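Local coordinates for protein N-alpha-acetyltransferase (Sulfolobus solfataricus P2, PDB 4R3K) that transfers an acetyl group from acetyl-CoA to the free alpha-amino group at protein N-termini, preferring those that begin with serine, at residues Q24-N29 / Y37-F42; Y65-I70 / V89-V94. All blocks are in the same frame, centred on the assembly; numbering follows the deposited sequence.

In the fold
From the N terminus, the chain runs through strand 13-16 into helix 22-32. A short connection leads to helix 39-49, and contact 1 closes it by packing the two helices together. The chain then returns to the sheet at strand 54-58. Contact 2 closes the next, longer loop, pairing strands 61-72 and 83-94 as a beta hairpin. The two closures follow one another in series, neither nesting nor crossing. They still touch in space: Ile25, Phe41 and Phe42 rest on Tyr65 and Met67, and Asn29 ND2 lies 3.0 Å from Tyr65 OH. The helix pair thus covers one face of the central strands of the GNAT sheet.

Contact 1: residues Q24-N29 / Y37-F42; sequences QIIKIN and YPYYFF
The Phe42 ring lies against Ile25 and Ile26, both on the same side of its plane. Phe42 CG stands anti to the carbonyl carbon (chi1 -74°), which carries the ring toward helix 22-32. Ile25 and Phe42 run past each other in opposite directions, and Ile25 CG2 meets Phe42 CE1 at 3.6 Å. Ile26 CG1 meets the CD2-CE2 side of the ring obliquely, 3.8 Å from Phe42 CD2. The outer end of Ile26 goes to a second ring. Its CD1 lies 3.6 Å from Tyr39 CD2, and the two side chains cross at about a right angle. Asn29 meets the far end of the phenylalanine: its CG comes to the ring edge, 4.1 Å from Phe42 CZ, with amide and ring planes 75° apart. With an alanine in place of Phe42, Ile25 and Ile26 would probably lose their shared partner, a gap would open between the helices, and the Asn29 amide would lose the ring edge beside it. Polar linkage is indirect. One water donates to Asn29 OD1 (2.9 Å) and to Tyr37 O (2.9 Å), while Asn29 ND2 bonds to the hydroxyl of Tyr65. The Tyr37 ring packs against Phe41 of its own segment. Tyr37, a substrate-binding residue, stands just before helix 39-49, beside the apolar contact of the two helices. Such a pair of helices after the first strand, leading to the substrate site, is characteristic of the GNAT fold.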
loop_
_atom_site.group_PDB
_atom_site.type_symbol
_atom_site.label_atom_id
_atom_site.label_comp_id
_atom_site.label_asym_id
_atom_site.label_seq_id
_atom_site.Cartn_x
_atom_site.Cartn_y
_atom_site.Cartn_z
ATOM N N GLN A 24 7.163 -15.462 -1.308
ATOM C CA GLN A 24 8.018 -14.623 -0.465
ATOM C C GLN A 24 7.230 -13.464 0.129
ATOM O O GLN A 24 7.417 -13.109 1.290
ATOM C CB GLN A 24 9.212 -14.081 -1.256
ATOM C CG GLN A 24 10.329 -15.092 -1.467
ATOM C CD GLN A 24 11.347 -14.617 -2.484
ATOM O OE1 GLN A 24 12.279 -13.884 -2.152
ATOM N NE2 GLN A 24 11.163 -15.020 -3.736
ATOM N N ILE A 25 6.364 -12.872 -0.686
ATOM C CA ILE A 25 5.505 -11.793 -0.240
ATOM C C ILE A 25 4.689 -12.242 0.952
ATOM O O ILE A 25 4.591 -11.527 1.957
ATOM C CB ILE A 25 4.568 -11.321 -1.362
ATOM C CG1 ILE A 25 5.360 -10.517 -2.409
ATOM C CG2 ILE A 25 3.420 -10.480 -0.781
ATOM C CD1 ILE A 25 4.588 -10.241 -3.701
ATOM N N ILE A 26 4.136 -13.448 0.850
ATOM C CA ILE A 26 3.266 -13.974 1.889
ATOM C C ILE A 26 4.019 -14.141 3.194
ATOM O O ILE A 26 3.500 -13.807 4.256
ATOM C CB ILE A 26 2.624 -15.321 1.464
ATOM C CG1 ILE A 26 1.587 -15.075 0.361
ATOM C CG2 ILE A 26 1.976 -16.030 2.666
ATOM C CD1 ILE A 26 0.960 -16.321 -0.160
ATOM N N LYS A 27 5.249 -14.634 3.121
ATOM C CA LYS A 27 6.020 -14.832 4.334
ATOM C C LYS A 27 6.373 -13.481 4.963
ATOM O O LYS A 27 6.365 -13.336 6.185
ATOM C CB LYS A 27 7.269 -15.657 4.055
ATOM C CG LYS A 27 7.009 -17.163 4.176
ATOM C CD LYS A 27 8.124 -17.997 3.577
ATOM C CE LYS A 27 7.618 -18.811 2.391
ATOM N NZ LYS A 27 7.525 -20.264 2.707
ATOM N N ILE A 28 6.648 -12.479 4.135
ATOM C CA ILE A 28 6.864 -11.130 4.651
ATOM C C ILE A 28 5.594 -10.613 5.339
ATOM O O ILE A 28 5.642 -10.101 6.453
ATOM C CB ILE A 28 7.260 -10.166 3.548
ATOM C CG1 ILE A 28 8.666 -10.496 3.032
ATOM C CG2 ILE A 28 7.215 -8.737 4.072
ATOM C CD1 ILE A 28 9.032 -9.722 1.801
ATOM N N ASN A 29 4.458 -10.759 4.665
ATOM C CA ASN A 29 3.178 -10.370 5.243
ATOM C C ASN A 29 2.972 -10.993 6.623
ATOM O O ASN A 29 2.641 -10.312 7.601
ATOM C CB ASN A 29 2.047 -10.769 4.299
ATOM C CG ASN A 29 0.682 -10.405 4.834
ATOM O OD1 ASN A 29 -0.069 -11.268 5.267
ATOM N ND2 ASN A 29 0.351 -9.122 4.799
ATOM N N TYR A 37 -3.680 -12.161 4.533
ATOM C CA TYR A 37 -4.547 -12.519 3.431
ATOM C C TYR A 37 -4.152 -13.882 2.836
ATOM O O TYR A 37 -2.979 -14.251 2.835
ATOM C CB TYR A 37 -4.498 -11.419 2.372
ATOM C CG TYR A 37 -5.027 -10.070 2.839
ATOM C CD1 TYR A 37 -6.378 -9.903 3.126
ATOM C CD2 TYR A 37 -4.183 -8.962 2.974
ATOM C CE1 TYR A 37 -6.878 -8.683 3.540
ATOM C CE2 TYR A 37 -4.681 -7.727 3.390
ATOM C CZ TYR A 37 -6.035 -7.598 3.671
ATOM O OH TYR A 37 -6.569 -6.390 4.084
ATOM N N PRO A 38 -5.136 -14.632 2.322
ATOM C CA PRO A 38 -4.863 -15.930 1.696
ATOM C C PRO A 38 -4.152 -15.796 0.352
ATOM O O PRO A 38 -4.228 -14.741 -0.280
ATOM C CB PRO A 38 -6.259 -16.519 1.512
ATOM C CG PRO A 38 -7.111 -15.325 1.297
ATOM C CD PRO A 38 -6.552 -14.254 2.196
ATOM N N TYR A 39 -3.478 -16.862 -0.071
ATOM C CA TYR A 39 -2.753 -16.897 -1.338
ATOM C C TYR A 39 -3.569 -16.369 -2.531
ATOM O O TYR A 39 -3.049 -15.584 -3.318
ATOM C CB TYR A 39 -2.274 -18.334 -1.621
ATOM C CG TYR A 39 -1.465 -18.515 -2.899
ATOM C CD1 TYR A 39 -2.088 -18.792 -4.109
ATOM C CD2 TYR A 39 -0.078 -18.429 -2.890
ATOM C CE1 TYR A 39 -1.356 -18.966 -5.278
ATOM C CE2 TYR A 39 0.665 -18.597 -4.060
ATOM C CZ TYR A 39 0.019 -18.862 -5.248
ATOM O OH TYR A 39 0.746 -19.032 -6.404
ATOM N N TYR A 40 -4.833 -16.795 -2.677
ATOM C CA TYR A 40 -5.619 -16.368 -3.841
ATOM C C TYR A 40 -5.857 -14.843 -3.897
ATOM O O TYR A 40 -6.053 -14.272 -4.969
ATOM C CB TYR A 40 -6.968 -17.102 -3.893
ATOM C CG TYR A 40 -7.971 -16.716 -2.831
ATOM C CD1 TYR A 40 -8.706 -15.537 -2.933
ATOM C CD2 TYR A 40 -8.225 -17.556 -1.754
ATOM C CE1 TYR A 40 -9.641 -15.183 -1.974
ATOM C CE2 TYR A 40 -9.168 -17.220 -0.789
ATOM C CZ TYR A 40 -9.864 -16.027 -0.909
ATOM O OH TYR A 40 -10.778 -15.675 0.038
ATOM N N PHE A 41 -5.863 -14.210 -2.731
ATOM C CA PHE A 41 -6.111 -12.780 -2.612
ATOM C C PHE A 41 -4.942 -12.019 -3.240
ATOM O O PHE A 41 -5.143 -11.062 -3.989
ATOM C CB PHE A 41 -6.299 -12.426 -1.140
ATOM C CG PHE A 41 -6.570 -10.976 -0.857
ATOM C CD1 PHE A 41 -7.866 -10.517 -0.709
ATOM C CD2 PHE A 41 -5.523 -10.087 -0.646
ATOM C CE1 PHE A 41 -8.115 -9.187 -0.401
ATOM C CE2 PHE A 41 -5.767 -8.759 -0.339
ATOM C CZ PHE A 41 -7.064 -8.309 -0.217
ATOM N N PHE A 42 -3.722 -12.472 -2.954
ATOM C CA PHE A 42 -2.521 -11.888 -3.555
ATOM C C PHE A 42 -2.507 -12.058 -5.057
ATOM O O PHE A 42 -2.169 -11.129 -5.801
ATOM C CB PHE A 42 -1.260 -12.511 -2.967
ATOM C CG PHE A 42 -0.968 -12.058 -1.575
ATOM C CD1 PHE A 42 -0.365 -10.838 -1.348
ATOM C CD2 PHE A 42 -1.319 -12.838 -0.494
ATOM C CE1 PHE A 42 -0.101 -10.417 -0.057
ATOM C CE2 PHE A 42 -1.062 -12.421 0.788
ATOM C CZ PHE A 42 -0.449 -11.216 1.009
HETATM O O HOH W 1 -0.656 -14.074 4.631
#

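Contact 2: residues Y65-I70 / V89-V94; sequences YIMPRI and VVSIAV. With COA (coenzyme A), chain B.
Tyr65 pairs with Ala93 through two backbone bonds, Tyr65 N to Ala93 O (3.1 Å) and Ala93 N to Tyr65 O (3.3 Å). With CG between the backbone N and the carbonyl carbon (chi1 72°), the Tyr65 ring leans across toward the partner strand. Ala93 N lies over one ring face. Ser91 OG approaches the ring edge and shares a hydrogen bond of 2.9 Å with Tyr65 OH. Ile66 faces the other side of the sheet, toward helix 103-117. Its CD1 touches Val89 CG1 at 4.0 Å and also reaches Ile92 CD1. Met67 N gives a nearly straight bond to Ser91 O (2.8 Å, 176° at the hydrogen). Met67 O then accepts from both Val90 N and Ser91 N. This is a classic beta bulge, and it shifts the antiparallel register by one residue. A bulge in strand 83-94 is a feature of the GNAT fold, and the strand end beyond it binds the cofactor: Ile92 O accepts from coenzyme A N4P, and Val94 N donates to its O9P at 2.6 Å. The Met67 chain bends at chi3 (55°), bringing CE to Ser91 CB at 3.7 Å and near Val90 CG1. Pro68 pairs with Val89 without backbone bonds. Arg69 lays its CB 3.7 Å from Val90 CG2, while its NE forms a salt bridge with Glu71.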
loop_
_atom_site.group_PDB
_atom_site.type_symbol
_atom_site.label_atom_id
_atom_site.label_comp_id
_atom_site.label_asym_id
_atom_site.label_seq_id
_atom_site.Cartn_x
_atom_site.Cartn_y
_atom_site.Cartn_z
ATOM N N TYR A 65 7.254 -5.149 -0.322
ATOM C CA TYR A 65 6.280 -5.125 -1.400
ATOM C C TYR A 65 5.213 -4.088 -1.158
ATOM O O TYR A 65 4.987 -3.687 -0.017
ATOM C CB TYR A 65 5.606 -6.504 -1.538
ATOM C CG TYR A 65 4.648 -6.816 -0.409
ATOM C CD1 TYR A 65 5.100 -7.419 0.761
ATOM C CD2 TYR A 65 3.294 -6.490 -0.499
ATOM C CE1 TYR A 65 4.236 -7.699 1.804
ATOM C CE2 TYR A 65 2.417 -6.769 0.552
ATOM C CZ TYR A 65 2.898 -7.376 1.696
ATOM O OH TYR A 65 2.053 -7.666 2.749
ATOM N N ILE A 66 4.519 -3.685 -2.219
ATOM C CA ILE A 66 3.313 -2.893 -2.041
ATOM C C ILE A 66 2.208 -3.466 -2.913
ATOM O O ILE A 66 2.415 -3.687 -4.098
ATOM C CB ILE A 66 3.542 -1.382 -2.358
ATOM C CG1 ILE A 66 2.241 -0.592 -2.169
ATOM C CG2 ILE A 66 4.134 -1.159 -3.767
ATOM C CD1 ILE A 66 2.456 0.921 -2.136
ATOM N N MET A 67 1.040 -3.715 -2.311
ATOM C CA MET A 67 -0.104 -4.293 -3.031
ATOM C C MET A 67 -1.238 -3.267 -3.178
ATOM O O MET A 67 -1.774 -2.762 -2.193
ATOM C CB MET A 67 -0.601 -5.562 -2.311
ATOM C CG MET A 67 -1.791 -6.259 -2.988
ATOM S SD MET A 67 -2.105 -7.946 -2.352
ATOM C CE MET A 67 -2.285 -7.664 -0.580
ATOM N N PRO A 68 -1.615 -2.947 -4.417
ATOM C CA PRO A 68 -2.616 -1.907 -4.633
ATOM C C PRO A 68 -3.966 -2.465 -5.057
ATOM O O PRO A 68 -4.094 -3.643 -5.369
ATOM C CB PRO A 68 -2.014 -1.122 -5.791
ATOM C CG PRO A 68 -1.508 -2.275 -6.676
ATOM C CD PRO A 68 -0.998 -3.353 -5.694
ATOM N N ARG A 69 -4.951 -1.583 -5.114
ATOM C CA ARG A 69 -6.250 -1.882 -5.678
ATOM C C ARG A 69 -6.751 -0.594 -6.335
ATOM O O ARG A 69 -6.596 0.483 -5.784
ATOM C CB ARG A 69 -7.183 -2.388 -4.573
ATOM C CG ARG A 69 -8.631 -2.556 -4.904
ATOM C CD ARG A 69 -9.335 -2.677 -3.571
ATOM N NE ARG A 69 -10.737 -3.042 -3.649
ATOM C CZ ARG A 69 -11.519 -3.127 -2.578
ATOM N NH1 ARG A 69 -11.014 -2.861 -1.380
ATOM N NH2 ARG A 69 -12.796 -3.471 -2.693
ATOM N N ILE A 70 -7.305 -0.696 -7.533
ATOM C CA ILE A 70 -7.784 0.484 -8.238
ATOM C C ILE A 70 -9.306 0.537 -8.122
ATOM O O ILE A 70 -9.968 -0.464 -8.312
ATOM C CB ILE A 70 -7.364 0.467 -9.714
ATOM C CG1 ILE A 70 -5.840 0.331 -9.831
ATOM C CG2 ILE A 70 -7.843 1.737 -10.422
ATOM C CD1 ILE A 70 -5.093 1.508 -9.219
ATOM N N VAL A 89 -3.967 1.628 -1.289
ATOM C CA VAL A 89 -2.876 0.793 -0.794
ATOM C C VAL A 89 -3.464 -0.239 0.144
ATOM O O VAL A 89 -3.903 0.087 1.242
ATOM C CB VAL A 89 -1.794 1.619 -0.068
ATOM C CG1 VAL A 89 -0.636 0.726 0.357
ATOM C CG2 VAL A 89 -1.291 2.726 -0.982
ATOM N N VAL A 90 -3.520 -1.482 -0.314
ATOM C CA VAL A 90 -4.105 -2.557 0.473
ATOM C C VAL A 90 -3.091 -3.060 1.490
ATOM O O VAL A 90 -3.431 -3.394 2.627
ATOM C CB VAL A 90 -4.563 -3.718 -0.421
ATOM C CG1 VAL A 90 -5.030 -4.902 0.427
ATOM C CG2 VAL A 90 -5.680 -3.263 -1.355
ATOM N N SER A 91 -1.828 -3.083 1.088
ATOM C CA SER A 91 -0.823 -3.677 1.940
ATOM C C SER A 91 0.564 -3.171 1.560
ATOM O O SER A 91 0.893 -3.093 0.382
ATOM C CB SER A 91 -0.899 -5.202 1.819
ATOM O OG SER A 91 -0.150 -5.847 2.820
ATOM N N ILE A 92 1.376 -2.833 2.555
ATOM C CA ILE A 92 2.780 -2.533 2.295
ATOM C C ILE A 92 3.609 -2.969 3.495
ATOM O O ILE A 92 3.180 -2.827 4.651
ATOM C CB ILE A 92 3.000 -1.032 1.988
ATOM C CG1 ILE A 92 4.492 -0.727 1.803
ATOM C CG2 ILE A 92 2.383 -0.173 3.080
ATOM C CD1 ILE A 92 4.790 0.648 1.237
ATOM N N ALA A 93 4.781 -3.537 3.230
ATOM C CA ALA A 93 5.634 -4.047 4.307
ATOM C C ALA A 93 7.072 -4.181 3.832
ATOM O O ALA A 93 7.320 -4.437 2.656
ATOM C CB ALA A 93 5.124 -5.395 4.810
ATOM N N VAL A 94 8.008 -4.021 4.760
ATOM C CA VAL A 94 9.429 -4.117 4.470
ATOM C C VAL A 94 10.082 -4.914 5.587
ATOM O O VAL A 94 9.836 -4.638 6.767
ATOM C CB VAL A 94 10.063 -2.713 4.341
ATOM C CG1 VAL A 94 11.588 -2.787 4.398
ATOM C CG2 VAL A 94 9.585 -2.041 3.050
HETATM N N1A COA B . 10.282 5.783 13.167
HETATM C C2A COA B . 10.089 7.104 12.800
HETATM N N3A COA B . 9.953 7.436 11.466
HETATM C C4A COA B . 10.006 6.458 10.520
HETATM C C5A COA B . 10.210 5.129 10.873
HETATM C C6A COA B . 10.348 4.792 12.210
HETATM N N6A COA B . 10.698 3.555 12.544
HETATM N N7A COA B . 10.232 4.389 9.741
HETATM C C8A COA B . 10.052 5.222 8.684
HETATM N N9A COA B . 9.910 6.502 9.158
HETATM C C1B COA B . 9.786 7.736 8.373
HETATM C C2B COA B . 11.145 8.394 8.365
HETATM O O2B COA B . 10.951 9.779 8.222
HETATM C C3B COA B . 11.785 7.877 7.102
HETATM O O3B COA B . 12.765 8.785 6.660
HETATM P P3B COA B . 14.217 8.780 7.375
HETATM O O7A COA B . 15.136 9.687 6.582
HETATM O O8A COA B . 14.766 7.370 7.386
HETATM O O9A COA B . 14.099 9.279 8.795
HETATM C C4B COA B . 10.586 7.772 6.178
HETATM O O4B COA B . 9.511 7.423 7.025
HETATM C C5B COA B . 10.701 6.716 5.092
HETATM O O5B COA B . 11.273 5.555 5.620
HETATM P P1A COA B . 11.468 4.307 4.644
HETATM O O1A COA B . 12.891 3.794 4.768
HETATM O O2A COA B . 11.080 4.666 3.236
HETATM O O3A COA B . 10.439 3.247 5.266
HETATM P P2A COA B . 10.812 1.700 5.484
HETATM O O4A COA B . 11.669 1.491 6.711
HETATM O O5A COA B . 11.459 1.159 4.246
HETATM O O6A COA B . 9.390 0.993 5.775
HETATM C CBP COA B . 7.355 0.590 6.914
HETATM C CCP COA B . 8.371 1.649 6.498
HETATM C CDP COA B . 6.293 1.274 7.773
HETATM C CEP COA B . 6.711 -0.028 5.669
HETATM C CAP COA B . 8.091 -0.499 7.698
HETATM O OAP COA B . 8.439 -0.037 8.986
HETATM C C9P COA B . 7.255 -1.739 7.890
HETATM O O9P COA B . 7.316 -2.788 6.953
HETATM N N8P COA B . 6.488 -1.794 8.983
HETATM C C7P COA B . 5.716 -2.980 9.310
HETATM C C6P COA B . 4.560 -3.210 8.326
HETATM C C5P COA B . 3.591 -2.050 8.369
HETATM O O5P COA B . 3.331 -1.486 9.454
HETATM N N4P COA B . 3.050 -1.677 7.207
HETATM C C3P COA B . 2.206 -0.500 7.123
HETATM C C2P COA B . 0.743 -0.778 7.449
HETATM S S1P COA B . -0.367 0.521 6.840
#